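Local coordinates for protein hypothetical dTDP-4-dehydrorhamnose 3,5-epimerase (PDB 2B9U) that probably catalyses epimerisation at C3' and C5' of dTDP-4-dehydro-6-deoxyglucose, a step toward dTDP-L-rhamnose, at residues 80-85 with 108-113; 118-123 with 128-133; 31-36 with 41-46. One frame throughout, in Å; residues are numbered along the deposited sequence.

Along the chain the three contacts come in series, neither nesting nor crossing. Interaction 3 is first: segments 31-36 and 41-46 close the short turn after helix 33-37, which itself follows strand 25-32, and lead the chain into strand 44-52, beside the second subunit. Interaction 1 follows, closing a wider loop that holds strand 97-103 and bringing strand 79-86 of one sheet against strand 109-112 of the other. Interaction 2 closes the short connection from strand 116-122 to strand 126-133, again between the sheets. Interactions 1 and 2 meet directly, through Asp-82 and His-118. Strand 126-133 then pairs with strand 44-52, joining interaction 2 to interaction 3.

Interaction 1 of 3, residues 80-85 with 108-113; sequences ILDVAV and YMLWIP
The carboxylate of Asp-82 is held at one oxygen and packed at the other: OD1 is hydrogen-bonded to NE2 of His-118 on the neighbouring strand 116-122, while OD2 faces the hydrocarbon of strand 109-112. The nearest group there is Leu-110, whose CD1 sits 3.4 Å from OD2 of Asp-82. Ile-112 points head-on at Asp-82 from the facing strand, its CD1 4.0 Å from OD2 of Asp-82. With chi1 at -159°, CG of Asp-82 swings anti to the backbone N, which lets the carboxylate reach both the histidine and the two aliphatic ends. Leu-110 adopts an unusual chi1 of -118°, its CG nearly eclipsing the CA hydrogen, and brings CD1 up to the carboxylate.

Two residues further along each strand, the contact is wholly apolar. CG2 of Ile-112 lies 3.9 Å from CB of Ala-84, and the extended CD1 branch of the same isoleucine passes 4.1 Å from that methyl. Ile-112 therefore spreads its two branches against CB of Ala-84, with CD1 shared between alanine and aspartate. The backbones draw closer here, as the small alanine probably allows: CA of Ala-84 and CA of Ile-112 are 6.9 Å apart, against 8.3 Å between CA of Asp-82 and CA of Leu-110.

The strands themselves run nearly the same way, at 15°, and meet through side chains, since they belong to different sheets. Ile-12 packs against both Ala-84 and Leu-110, and the buried carboxylate is further enclosed by Ile-73 and Phe-120. Two sheets laid face to face, with side chains from each packed between them, form the interior of the flattened jelly-roll barrel of the cupin fold.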
ATOM      1  N   ILE A  80       6.905  13.475  -5.563  1.00 22.95           N
ATOM      2  CA  ILE A  80       5.775  14.162  -6.190  1.00 22.96           C
ATOM      3  C   ILE A  80       5.475  15.488  -5.477  1.00 23.12           C
ATOM      4  O   ILE A  80       5.779  15.639  -4.295  1.00 23.43           O
ATOM      5  CB  ILE A  80       4.486  13.279  -6.233  1.00 22.70           C
ATOM      6  CG1 ILE A  80       3.865  13.142  -4.826  1.00 22.75           C
ATOM      7  CG2 ILE A  80       4.777  11.930  -6.887  1.00 21.71           C
ATOM      8  CD1 ILE A  80       2.446  12.540  -4.819  1.00 23.31           C
ATOM      9  N   LEU A  81       4.899  16.442  -6.202  1.00 22.85           N
ATOM     10  CA  LEU A  81       4.301  17.604  -5.569  1.00 23.22           C
ATOM     11  C   LEU A  81       2.821  17.303  -5.535  1.00 23.40           C
ATOM     12  O   LEU A  81       2.165  17.309  -6.560  1.00 23.50           O
ATOM     13  CB  LEU A  81       4.559  18.900  -6.357  1.00 23.34           C
ATOM     14  CG  LEU A  81       3.884  20.171  -5.784  1.00 23.24           C
ATOM     15  CD1 LEU A  81       4.383  20.479  -4.362  1.00 21.48           C
ATOM     16  CD2 LEU A  81       4.094  21.370  -6.718  1.00 23.49           C
ATOM     17  N   ASP A  82       2.317  17.032  -4.345  1.00 23.78           N
ATOM     18  CA  ASP A  82       0.950  16.621  -4.152  1.00 24.38           C
ATOM     19  C   ASP A  82       0.072  17.803  -3.749  1.00 24.52           C
ATOM     20  O   ASP A  82       0.488  18.645  -2.949  1.00 24.46           O
ATOM     21  CB  ASP A  82       0.900  15.562  -3.067  1.00 24.79           C
ATOM     22  CG  ASP A  82      -0.331  14.741  -3.154  1.00 26.14           C
ATOM     23  OD1 ASP A  82      -0.537  14.137  -4.222  1.00 27.33           O
ATOM     24  OD2 ASP A  82      -1.099  14.729  -2.177  1.00 29.74           O
ATOM     25  N   VAL A  83      -1.131  17.870  -4.314  1.00 24.30           N
ATOM     26  CA  VAL A  83      -2.017  19.016  -4.098  1.00 24.30           C
ATOM     27  C   VAL A  83      -3.439  18.551  -3.767  1.00 24.83           C
ATOM     28  O   VAL A  83      -3.920  17.557  -4.327  1.00 24.40           O
ATOM     29  CB  VAL A  83      -2.062  19.947  -5.346  1.00 24.82           C
ATOM     30  CG1 VAL A  83      -2.925  21.161  -5.085  1.00 24.30           C
ATOM     31  CG2 VAL A  83      -0.659  20.373  -5.765  1.00 24.57           C
ATOM     32  N   ALA A  84      -4.089  19.257  -2.836  1.00 24.76           N
ATOM     33  CA  ALA A  84      -5.505  19.058  -2.506  1.00 24.95           C
ATOM     34  C   ALA A  84      -6.209  20.398  -2.584  1.00 25.75           C
ATOM     35  O   ALA A  84      -5.750  21.352  -1.976  1.00 25.45           O
ATOM     36  CB  ALA A  84      -5.634  18.510  -1.115  1.00 24.36           C
ATOM     37  N   VAL A  85      -7.334  20.460  -3.290  1.00 26.93           N
ATOM     38  CA  VAL A  85      -8.046  21.719  -3.522  1.00 29.09           C
ATOM     39  C   VAL A  85      -9.455  21.639  -2.940  1.00 30.30           C
ATOM     40  O   VAL A  85     -10.210  20.723  -3.290  1.00 30.52           O
ATOM     41  CB  VAL A  85      -8.136  22.052  -5.043  1.00 28.73           C
ATOM     42  CG1 VAL A  85      -8.872  23.375  -5.266  1.00 29.29           C
ATOM     43  CG2 VAL A  85      -6.736  22.118  -5.677  1.00 28.19           C
ATOM     44  N   TYR A 108       6.633  10.547   3.932  1.00 23.80           N
ATOM     45  CA  TYR A 108       5.438  11.241   4.446  1.00 23.72           C
ATOM     46  C   TYR A 108       4.196  10.940   3.613  1.00 23.96           C
ATOM     47  O   TYR A 108       4.278  10.577   2.413  1.00 24.05           O
ATOM     48  CB  TYR A 108       5.629  12.774   4.485  1.00 24.20           C
ATOM     49  CG  TYR A 108       6.710  13.316   5.417  1.00 23.98           C
ATOM     50  CD1 TYR A 108       7.206  12.565   6.472  1.00 24.15           C
ATOM     51  CD2 TYR A 108       7.199  14.605   5.247  1.00 24.73           C
ATOM     52  CE1 TYR A 108       8.187  13.073   7.326  1.00 25.96           C
ATOM     53  CE2 TYR A 108       8.173  15.126   6.095  1.00 26.27           C
ATOM     54  CZ  TYR A 108       8.660  14.358   7.132  1.00 26.37           C
ATOM     55  OH  TYR A 108       9.636  14.877   7.965  1.00 28.48           O
ATOM     56  N   MET A 109       3.050  11.118   4.264  1.00 23.58           N
ATOM     57  CA  MET A 109       1.742  10.834   3.695  1.00 24.15           C
ATOM     58  C   MET A 109       0.861  12.051   3.900  1.00 23.98           C
ATOM     59  O   MET A 109       1.046  12.789   4.854  1.00 23.29           O
ATOM     60  CB  MET A 109       1.097   9.644   4.416  1.00 24.25           C
ATOM     61  CG  MET A 109       1.662   8.273   4.045  1.00 25.71           C
ATOM     62  SD  MET A 109       1.188   7.034   5.263  1.00 30.68           S
ATOM     63  CE  MET A 109       2.440   7.326   6.521  1.00 25.19           C
ATOM     64  N   LEU A 110      -0.097  12.236   3.004  1.00 24.46           N
ATOM     65  CA  LEU A 110      -1.119  13.270   3.126  1.00 24.85           C
ATOM     66  C   LEU A 110      -2.454  12.569   3.199  1.00 24.64           C
ATOM     67  O   LEU A 110      -2.805  11.781   2.287  1.00 24.11           O
ATOM     68  CB  LEU A 110      -1.159  14.128   1.867  1.00 25.22           C
ATOM     69  CG  LEU A 110      -0.879  15.620   1.781  1.00 27.58           C
ATOM     70  CD1 LEU A 110      -1.869  16.195   0.784  1.00 26.71           C
ATOM     71  CD2 LEU A 110      -0.968  16.338   3.123  1.00 25.47           C
ATOM     72  N   TRP A 111      -3.204  12.868   4.260  1.00 24.48           N
ATOM     73  CA  TRP A 111      -4.613  12.490   4.343  1.00 24.03           C
ATOM     74  C   TRP A 111      -5.461  13.632   3.807  1.00 24.25           C
ATOM     75  O   TRP A 111      -5.346  14.795   4.256  1.00 23.62           O
ATOM     76  CB  TRP A 111      -5.017  12.125   5.763  1.00 24.04           C
ATOM     77  CG  TRP A 111      -6.512  12.296   6.066  1.00 23.57           C
ATOM     78  CD1 TRP A 111      -7.082  13.269   6.845  1.00 24.02           C
ATOM     79  CD2 TRP A 111      -7.597  11.470   5.599  1.00 23.64           C
ATOM     80  NE1 TRP A 111      -8.448  13.103   6.891  1.00 24.34           N
ATOM     81  CE2 TRP A 111      -8.792  12.015   6.126  1.00 24.52           C
ATOM     82  CE3 TRP A 111      -7.676  10.334   4.773  1.00 23.39           C
ATOM     83  CZ2 TRP A 111     -10.048  11.443   5.887  1.00 25.26           C
ATOM     84  CZ3 TRP A 111      -8.942   9.774   4.521  1.00 23.12           C
ATOM     85  CH2 TRP A 111     -10.103  10.331   5.078  1.00 23.34           C
ATOM     86  N   ILE A 112      -6.290  13.284   2.825  1.00 24.03           N
ATOM     87  CA  ILE A 112      -7.158  14.212   2.118  1.00 24.10           C
ATOM     88  C   ILE A 112      -8.624  13.739   2.271  1.00 24.83           C
ATOM     89  O   ILE A 112      -9.059  12.799   1.589  1.00 24.72           O
ATOM     90  CB  ILE A 112      -6.817  14.305   0.610  1.00 23.90           C
ATOM     91  CG1 ILE A 112      -5.315  14.553   0.378  1.00 22.55           C
ATOM     92  CG2 ILE A 112      -7.704  15.376  -0.079  1.00 23.90           C
ATOM     93  CD1 ILE A 112      -4.913  14.500  -1.074  1.00 22.05           C
ATOM     94  N   PRO A 113      -9.388  14.409   3.148  1.00 25.20           N
ATOM     95  CA  PRO A 113     -10.794  14.062   3.426  1.00 25.52           C
ATOM     96  C   PRO A 113     -11.691  14.335   2.221  1.00 25.95           C
ATOM     97  O   PRO A 113     -11.258  15.007   1.294  1.00 25.62           O
ATOM     98  CB  PRO A 113     -11.158  14.985   4.605  1.00 25.46           C
ATOM     99  CG  PRO A 113     -10.217  16.114   4.525  1.00 25.59           C
ATOM    100  CD  PRO A 113      -8.938  15.586   3.916  1.00 25.00           C
TER

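Interaction 2 of 3, residues 118-123 with 128-133; sequences HGFQAL and VIYFIT
Strands 118-122 and 128-133 run almost antiparallel, at 167°, but their axes come no closer than 11.2 Å, so they face each other from separate sheets and meet through side chains alone. Phe-120 is the centre of the contact. CG2 of Val-128 rests over one face of its ring, 4.2 Å from the ring centroid and 26° off the normal, a CH-pi contact in which the valine methyl reaches across from the opposing sheet. CZ of Phe-120 is the ring atom nearest that methyl, at 3.8 Å.

Tyr-130 reaches a different part of the same ring. Its side chain runs at about a right angle to that of Phe-120 and brings OH to the phenylalanine's edge, near the ring plane, where OH is 3.4 Å from CE2 and 3.7 Å from CZ. Phe-120 presents this edge from a chi1 of 63°, with CG lying between the backbone N and the carbonyl carbon. Beside it, CE1 of His-118 meets CE2 of Tyr-130 at 3.9 Å; the tyrosine carbon lies at the edge of the imidazole, close to its plane, whereas the histidine atom approaches the tyrosine ring obliquely.

Ile-73 on strand 70-75 touches His-118, Val-128 and Tyr-130, and Ile-80 lies against Phe-120 and Val-128. The tyrosine side chain is about 11 Å from that of Tyr-137, which is predicted to stack on the thymidine ring of the substrate.

Each polar ring has its hydrogen bond outside the two segments, Tyr-130 OH with Ser-50 OG and His-118 NE2 with Asp-82 OD1, while His-118 CE1 and the phenol oxygen meet aromatic carbons inside the contact. The C-H at CE2 of Phe-120 points roughly toward the phenol oxygen, which is probably mildly favourable electrostatically.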
ATOM      1  N   HIS A 118      -7.884  16.078  -5.754  1.00 24.09           N
ATOM      2  CA  HIS A 118      -6.478  15.698  -5.581  1.00 23.68           C
ATOM      3  C   HIS A 118      -5.695  15.589  -6.899  1.00 23.35           C
ATOM      4  O   HIS A 118      -6.155  15.021  -7.867  1.00 23.68           O
ATOM      5  CB  HIS A 118      -6.364  14.387  -4.765  1.00 23.39           C
ATOM      6  CG  HIS A 118      -5.015  13.728  -4.858  1.00 23.31           C
ATOM      7  ND1 HIS A 118      -4.828  12.500  -5.451  1.00 22.75           N
ATOM      8  CD2 HIS A 118      -3.789  14.144  -4.468  1.00 22.39           C
ATOM      9  CE1 HIS A 118      -3.547  12.184  -5.419  1.00 22.18           C
ATOM     10  NE2 HIS A 118      -2.896  13.164  -4.824  1.00 22.81           N
ATOM     11  N   GLY A 119      -4.486  16.111  -6.914  1.00 23.17           N
ATOM     12  CA  GLY A 119      -3.610  15.888  -8.044  1.00 22.80           C
ATOM     13  C   GLY A 119      -2.169  15.949  -7.611  1.00 22.44           C
ATOM     14  O   GLY A 119      -1.872  16.304  -6.470  1.00 21.88           O
ATOM     15  N   PHE A 120      -1.274  15.586  -8.523  1.00 22.23           N
ATOM     16  CA  PHE A 120       0.155  15.744  -8.289  1.00 22.96           C
ATOM     17  C   PHE A 120       0.902  15.841  -9.602  1.00 23.15           C
ATOM     18  O   PHE A 120       0.401  15.398 -10.636  1.00 23.00           O
ATOM     19  CB  PHE A 120       0.735  14.591  -7.445  1.00 22.37           C
ATOM     20  CG  PHE A 120       0.645  13.232  -8.103  1.00 22.39           C
ATOM     21  CD1 PHE A 120       1.665  12.771  -8.941  1.00 21.75           C
ATOM     22  CD2 PHE A 120      -0.439  12.401  -7.858  1.00 23.61           C
ATOM     23  CE1 PHE A 120       1.597  11.519  -9.522  1.00 23.06           C
ATOM     24  CE2 PHE A 120      -0.514  11.136  -8.449  1.00 22.75           C
ATOM     25  CZ  PHE A 120       0.493  10.694  -9.275  1.00 21.28           C
ATOM     26  N   GLN A 121       2.094  16.426  -9.544  1.00 23.64           N
ATOM     27  CA  GLN A 121       3.085  16.244 -10.588  1.00 24.05           C
ATOM     28  C   GLN A 121       4.248  15.374 -10.096  1.00 24.71           C
ATOM     29  O   GLN A 121       4.779  15.580  -8.993  1.00 24.95           O
ATOM     30  CB  GLN A 121       3.602  17.577 -11.131  1.00 24.13           C
ATOM     31  CG  GLN A 121       4.558  17.393 -12.319  1.00 22.38           C
ATOM     32  CD  GLN A 121       4.916  18.688 -13.002  1.00 24.07           C
ATOM     33  OE1 GLN A 121       5.284  19.672 -12.356  1.00 24.04           O
ATOM     34  NE2 GLN A 121       4.829  18.692 -14.318  1.00 23.60           N
ATOM     35  N   ALA A 122       4.619  14.387 -10.909  1.00 24.85           N
ATOM     36  CA  ALA A 122       5.811  13.588 -10.627  1.00 24.70           C
ATOM     37  C   ALA A 122       7.064  14.439 -10.879  1.00 24.76           C
ATOM     38  O   ALA A 122       7.257  14.971 -11.981  1.00 24.40           O
ATOM     39  CB  ALA A 122       5.812  12.302 -11.463  1.00 24.11           C
ATOM     40  N   LEU A 123       7.885  14.593  -9.834  1.00 25.00           N
ATOM     41  CA  LEU A 123       9.107  15.381  -9.889  1.00 25.98           C
ATOM     42  C   LEU A 123      10.262  14.520 -10.415  1.00 26.61           C
ATOM     43  O   LEU A 123      11.228  15.010 -11.000  1.00 26.95           O
ATOM     44  CB  LEU A 123       9.420  15.983  -8.494  1.00 26.10           C
ATOM     45  CG  LEU A 123       8.318  16.866  -7.888  1.00 25.15           C
ATOM     46  CD1 LEU A 123       8.706  17.408  -6.530  1.00 25.51           C
ATOM     47  CD2 LEU A 123       7.907  18.034  -8.804  1.00 25.87           C
ATOM     48  N   VAL A 128       3.187   6.026  -6.718  1.00 19.21           N
ATOM     49  CA  VAL A 128       2.251   6.563  -5.762  1.00 19.16           C
ATOM     50  C   VAL A 128       1.269   5.456  -5.394  1.00 19.32           C
ATOM     51  O   VAL A 128       0.780   4.726  -6.272  1.00 19.78           O
ATOM     52  CB  VAL A 128       1.541   7.824  -6.355  1.00 18.64           C
ATOM     53  CG1 VAL A 128       0.469   8.380  -5.434  1.00 19.22           C
ATOM     54  CG2 VAL A 128       2.572   8.888  -6.656  1.00 18.19           C
ATOM     55  N   ILE A 129       1.029   5.323  -4.094  1.00 18.93           N
ATOM     56  CA  ILE A 129      -0.002   4.457  -3.526  1.00 19.50           C
ATOM     57  C   ILE A 129      -1.117   5.338  -2.994  1.00 19.18           C
ATOM     58  O   ILE A 129      -0.870   6.339  -2.306  1.00 18.35           O
ATOM     59  CB  ILE A 129       0.550   3.584  -2.362  1.00 18.84           C
ATOM     60  CG1 ILE A 129       1.824   2.856  -2.794  1.00 22.11           C
ATOM     61  CG2 ILE A 129      -0.531   2.614  -1.819  1.00 20.07           C
ATOM     62  CD1 ILE A 129       1.660   1.492  -3.366  1.00 22.71           C
ATOM     63  N   TYR A 130      -2.351   4.973  -3.324  1.00 19.27           N
ATOM     64  CA  TYR A 130      -3.516   5.698  -2.816  1.00 19.68           C
ATOM     65  C   TYR A 130      -4.302   4.781  -1.880  1.00 19.73           C
ATOM     66  O   TYR A 130      -4.848   3.763  -2.333  1.00 20.19           O
ATOM     67  CB  TYR A 130      -4.436   6.125  -3.975  1.00 19.43           C
ATOM     68  CG  TYR A 130      -3.799   6.681  -5.244  1.00 19.64           C
ATOM     69  CD1 TYR A 130      -3.010   5.883  -6.081  1.00 19.33           C
ATOM     70  CD2 TYR A 130      -4.047   7.997  -5.643  1.00 20.99           C
ATOM     71  CE1 TYR A 130      -2.466   6.395  -7.269  1.00 19.44           C
ATOM     72  CE2 TYR A 130      -3.511   8.519  -6.832  1.00 21.64           C
ATOM     73  CZ  TYR A 130      -2.718   7.711  -7.633  1.00 21.31           C
ATOM     74  OH  TYR A 130      -2.195   8.217  -8.803  1.00 21.10           O
ATOM     75  N   PHE A 131      -4.364   5.101  -0.591  1.00 19.90           N
ATOM     76  CA  PHE A 131      -5.247   4.361   0.302  1.00 20.92           C
ATOM     77  C   PHE A 131      -6.571   5.095   0.322  1.00 21.87           C
ATOM     78  O   PHE A 131      -6.628   6.275   0.709  1.00 22.14           O
ATOM     79  CB  PHE A 131      -4.673   4.227   1.709  1.00 20.71           C
ATOM     80  CG  PHE A 131      -3.303   3.622   1.749  1.00 20.85           C
ATOM     81  CD1 PHE A 131      -3.132   2.247   1.616  1.00 22.88           C
ATOM     82  CD2 PHE A 131      -2.181   4.426   1.934  1.00 18.96           C
ATOM     83  CE1 PHE A 131      -1.849   1.685   1.660  1.00 22.54           C
ATOM     84  CE2 PHE A 131      -0.904   3.880   1.969  1.00 20.12           C
ATOM     85  CZ  PHE A 131      -0.740   2.503   1.837  1.00 22.03           C
ATOM     86  N   ILE A 132      -7.623   4.419  -0.136  1.00 22.20           N
ATOM     87  CA  ILE A 132      -8.918   5.081  -0.398  1.00 23.03           C
ATOM     88  C   ILE A 132      -9.939   4.697   0.663  1.00 23.76           C
ATOM     89  O   ILE A 132     -10.110   3.506   0.989  1.00 24.64           O
ATOM     90  CB  ILE A 132      -9.421   4.811  -1.864  1.00 23.06           C
ATOM     91  CG1 ILE A 132      -8.493   5.492  -2.863  1.00 23.76           C
ATOM     92  CG2 ILE A 132     -10.871   5.321  -2.119  1.00 22.55           C
ATOM     93  CD1 ILE A 132      -8.484   4.835  -4.219  1.00 28.18           C
ATOM     94  N   THR A 133     -10.575   5.715   1.242  1.00 24.49           N
ATOM     95  CA  THR A 133     -11.572   5.516   2.294  1.00 24.69           C
ATOM     96  C   THR A 133     -12.936   5.954   1.776  1.00 25.30           C
ATOM     97  O   THR A 133     -13.033   6.559   0.698  1.00 25.68           O
ATOM     98  CB  THR A 133     -11.221   6.296   3.594  1.00 24.77           C
ATOM     99  OG1 THR A 133     -11.446   7.695   3.389  1.00 23.66           O
ATOM    100  CG2 THR A 133      -9.746   6.062   4.026  1.00 23.81           C
TER

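Interaction 3 of 3, residues 31-36 with 41-46; sequences FKSEDF and IPNVIQ
The Phe-31 ring is contacted on both faces: CG2 of Val-44 lies over one, 4.2 Å from the ring centroid and 19° off the normal, and the backbone N of Ser-33 lies over the opposite one. The valine methyl makes a CH-pi contact displaced toward the rim, where CG2 of Val-44 is 4.0 Å from CZ of Phe-31. With CG anti to the backbone N (chi1 153°), the ring extends toward strand 44-52.

At its edge Phe-31 meets Phe-36, directing CD1 onto the face of that second ring. Ile-41 comes to Phe-36 obliquely, its CD1 3.8 Å from CD2 of Phe-36. The same two residues share the backbone hydrogen bond across the contact, from N of Ile-41 to O of Phe-36, at 3.0 Å. It is moderately bent and the donor stands 33° out of the carbonyl plane, and CB of Ile-41 is carried to 3.4 Å from O of Phe-36.

Around this turn, Phe-3 stacks edge-to-face on Phe-36, and Trp-111 packs on Ile-41. Phe-31 and Lys-32 join an antiparallel ladder with a strand of the second subunit, and Ile-45 of that subunit packs on Phe-31. One backbone bond thus fixes the turn after helix 33-37, while the remaining cohesion, next to the dimer interface, probably comes mainly from rings and methyls.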
ATOM      1  N   PHE A  31       0.549   2.531   7.774  1.00 23.82           N
ATOM      2  CA  PHE A  31      -0.771   2.859   8.263  1.00 25.65           C
ATOM      3  C   PHE A  31      -1.158   1.831   9.319  1.00 25.47           C
ATOM      4  O   PHE A  31      -0.834   0.651   9.173  1.00 24.83           O
ATOM      5  CB  PHE A  31      -1.763   2.859   7.085  1.00 27.23           C
ATOM      6  CG  PHE A  31      -3.170   2.539   7.471  1.00 30.80           C
ATOM      7  CD1 PHE A  31      -4.005   3.525   7.962  1.00 35.01           C
ATOM      8  CD2 PHE A  31      -3.662   1.247   7.349  1.00 34.06           C
ATOM      9  CE1 PHE A  31      -5.305   3.241   8.322  1.00 35.46           C
ATOM     10  CE2 PHE A  31      -4.963   0.954   7.694  1.00 36.70           C
ATOM     11  CZ  PHE A  31      -5.785   1.951   8.196  1.00 36.85           C
ATOM     12  N   LYS A  32      -1.821   2.290  10.389  1.00 25.78           N
ATOM     13  CA  LYS A  32      -2.378   1.404  11.434  1.00 26.35           C
ATOM     14  C   LYS A  32      -3.746   1.899  11.862  1.00 26.70           C
ATOM     15  O   LYS A  32      -3.898   3.051  12.284  1.00 25.42           O
ATOM     16  CB  LYS A  32      -1.489   1.325  12.680  1.00 26.44           C
ATOM     17  CG  LYS A  32      -0.102   0.755  12.469  1.00 27.69           C
ATOM     18  CD  LYS A  32       0.723   0.825  13.740  1.00 29.51           C
ATOM     19  CE  LYS A  32       0.403  -0.297  14.701  1.00 30.57           C
ATOM     20  NZ  LYS A  32       1.498  -0.404  15.721  1.00 34.04           N
ATOM     21  N   SER A  33      -4.732   1.013  11.758  1.00 27.90           N
ATOM     22  CA  SER A  33      -6.138   1.360  11.965  1.00 30.03           C
ATOM     23  C   SER A  33      -6.375   2.169  13.254  1.00 30.99           C
ATOM     24  O   SER A  33      -7.009   3.219  13.219  1.00 31.49           O
ATOM     25  CB  SER A  33      -6.997   0.091  11.970  1.00 30.19           C
ATOM     26  OG  SER A  33      -8.337   0.392  12.310  1.00 32.22           O
ATOM     27  N   GLU A  34      -5.839   1.678  14.367  1.00 31.83           N
ATOM     28  CA  GLU A  34      -6.039   2.286  15.676  1.00 33.41           C
ATOM     29  C   GLU A  34      -5.510   3.712  15.755  1.00 33.22           C
ATOM     30  O   GLU A  34      -6.210   4.602  16.222  1.00 33.53           O
ATOM     31  CB  GLU A  34      -5.383   1.412  16.749  1.00 34.02           C
ATOM     32  CG  GLU A  34      -5.489   1.956  18.168  1.00 37.78           C
ATOM     33  CD  GLU A  34      -5.407   0.853  19.204  1.00 42.57           C
ATOM     34  OE1 GLU A  34      -4.682   1.028  20.213  1.00 44.82           O
ATOM     35  OE2 GLU A  34      -6.063  -0.197  18.994  1.00 44.61           O
ATOM     36  N   ASP A  35      -4.272   3.914  15.313  1.00 32.69           N
ATOM     37  CA  ASP A  35      -3.647   5.226  15.337  1.00 32.67           C
ATOM     38  C   ASP A  35      -4.370   6.233  14.433  1.00 32.34           C
ATOM     39  O   ASP A  35      -4.544   7.411  14.801  1.00 31.79           O
ATOM     40  CB  ASP A  35      -2.170   5.102  14.936  1.00 33.28           C
ATOM     41  CG  ASP A  35      -1.344   4.321  15.962  1.00 34.95           C
ATOM     42  OD1 ASP A  35      -1.526   4.539  17.181  1.00 38.47           O
ATOM     43  OD2 ASP A  35      -0.493   3.502  15.556  1.00 38.07           O
ATOM     44  N   PHE A  36      -4.803   5.765  13.258  1.00 31.03           N
ATOM     45  CA  PHE A  36      -5.417   6.643  12.278  1.00 30.53           C
ATOM     46  C   PHE A  36      -6.853   6.995  12.667  1.00 30.58           C
ATOM     47  O   PHE A  36      -7.311   8.102  12.390  1.00 29.85           O
ATOM     48  CB  PHE A  36      -5.370   6.035  10.864  1.00 30.04           C
ATOM     49  CG  PHE A  36      -4.065   6.253  10.133  1.00 29.96           C
ATOM     50  CD1 PHE A  36      -2.841   5.951  10.732  1.00 28.68           C
ATOM     51  CD2 PHE A  36      -4.069   6.714   8.814  1.00 30.07           C
ATOM     52  CE1 PHE A  36      -1.624   6.134  10.030  1.00 29.63           C
ATOM     53  CE2 PHE A  36      -2.875   6.890   8.109  1.00 30.10           C
ATOM     54  CZ  PHE A  36      -1.649   6.600   8.719  1.00 29.27           C
ATOM     55  N   ILE A  41      -9.473   9.394  10.852  1.00 30.10           N
ATOM     56  CA  ILE A  41      -9.355   8.771   9.523  1.00 29.20           C
ATOM     57  C   ILE A  41     -10.014   7.382   9.569  1.00 28.88           C
ATOM     58  O   ILE A  41      -9.645   6.554  10.407  1.00 28.56           O
ATOM     59  CB  ILE A  41      -7.867   8.703   9.045  1.00 29.26           C
ATOM     60  CG1 ILE A  41      -7.224  10.104   9.093  1.00 28.52           C
ATOM     61  CG2 ILE A  41      -7.754   8.046   7.644  1.00 28.99           C
ATOM     62  CD1 ILE A  41      -5.710  10.136   8.877  1.00 28.31           C
ATOM     63  N   PRO A  42     -11.008   7.131   8.691  1.00 28.65           N
ATOM     64  CA  PRO A  42     -11.754   5.872   8.735  1.00 28.79           C
ATOM     65  C   PRO A  42     -11.064   4.697   8.025  1.00 28.89           C
ATOM     66  O   PRO A  42      -9.906   4.817   7.600  1.00 29.40           O
ATOM     67  CB  PRO A  42     -13.058   6.229   8.018  1.00 28.81           C
ATOM     68  CG  PRO A  42     -12.620   7.179   6.966  1.00 28.51           C
ATOM     69  CD  PRO A  42     -11.517   8.012   7.623  1.00 28.89           C
ATOM     70  N   ASN A  43     -11.772   3.569   7.908  1.00 28.82           N
ATOM     71  CA  ASN A  43     -11.198   2.354   7.316  1.00 28.59           C
ATOM     72  C   ASN A  43     -10.882   2.526   5.833  1.00 27.99           C
ATOM     73  O   ASN A  43     -11.625   3.162   5.088  1.00 27.42           O
ATOM     74  CB  ASN A  43     -12.100   1.122   7.536  1.00 29.20           C
ATOM     75  CG  ASN A  43     -12.216   0.710   9.011  1.00 30.34           C
ATOM     76  OD1 ASN A  43     -13.124  -0.033   9.385  1.00 33.83           O
ATOM     77  ND2 ASN A  43     -11.309   1.176   9.838  1.00 31.09           N
ATOM     78  N   VAL A  44      -9.751   1.967   5.426  1.00 28.17           N
ATOM     79  CA  VAL A  44      -9.389   1.882   4.021  1.00 27.70           C
ATOM     80  C   VAL A  44     -10.266   0.825   3.342  1.00 27.62           C
ATOM     81  O   VAL A  44     -10.440  -0.273   3.866  1.00 27.61           O
ATOM     82  CB  VAL A  44      -7.872   1.562   3.846  1.00 27.89           C
ATOM     83  CG1 VAL A  44      -7.517   1.347   2.375  1.00 26.52           C
ATOM     84  CG2 VAL A  44      -6.998   2.711   4.434  1.00 27.76           C
ATOM     85  N   ILE A  45     -10.821   1.168   2.181  1.00 27.42           N
ATOM     86  CA  ILE A  45     -11.723   0.269   1.469  1.00 26.84           C
ATOM     87  C   ILE A  45     -11.189  -0.172   0.102  1.00 26.79           C
ATOM     88  O   ILE A  45     -11.654  -1.172  -0.457  1.00 27.04           O
ATOM     89  CB  ILE A  45     -13.161   0.862   1.362  1.00 27.41           C
ATOM     90  CG1 ILE A  45     -13.166   2.283   0.777  1.00 26.55           C
ATOM     91  CG2 ILE A  45     -13.793   0.953   2.763  1.00 27.36           C
ATOM     92  CD1 ILE A  45     -12.996   2.396  -0.721  1.00 28.10           C
ATOM     93  N   GLN A  46     -10.205   0.564  -0.411  1.00 25.79           N
ATOM     94  CA  GLN A  46      -9.623   0.328  -1.732  1.00 25.22           C
ATOM     95  C   GLN A  46      -8.199   0.853  -1.699  1.00 24.19           C
ATOM     96  O   GLN A  46      -7.933   1.832  -1.024  1.00 23.77           O
ATOM     97  CB  GLN A  46     -10.420   1.084  -2.800  1.00 25.55           C
ATOM     98  CG  GLN A  46      -9.847   0.997  -4.182  1.00 25.57           C
ATOM     99  CD  GLN A  46     -10.837   1.326  -5.263  1.00 28.38           C
ATOM    100  OE1 GLN A  46     -12.047   1.304  -5.045  1.00 29.35           O
ATOM    101  NE2 GLN A  46     -10.328   1.607  -6.460  1.00 29.52           N
TER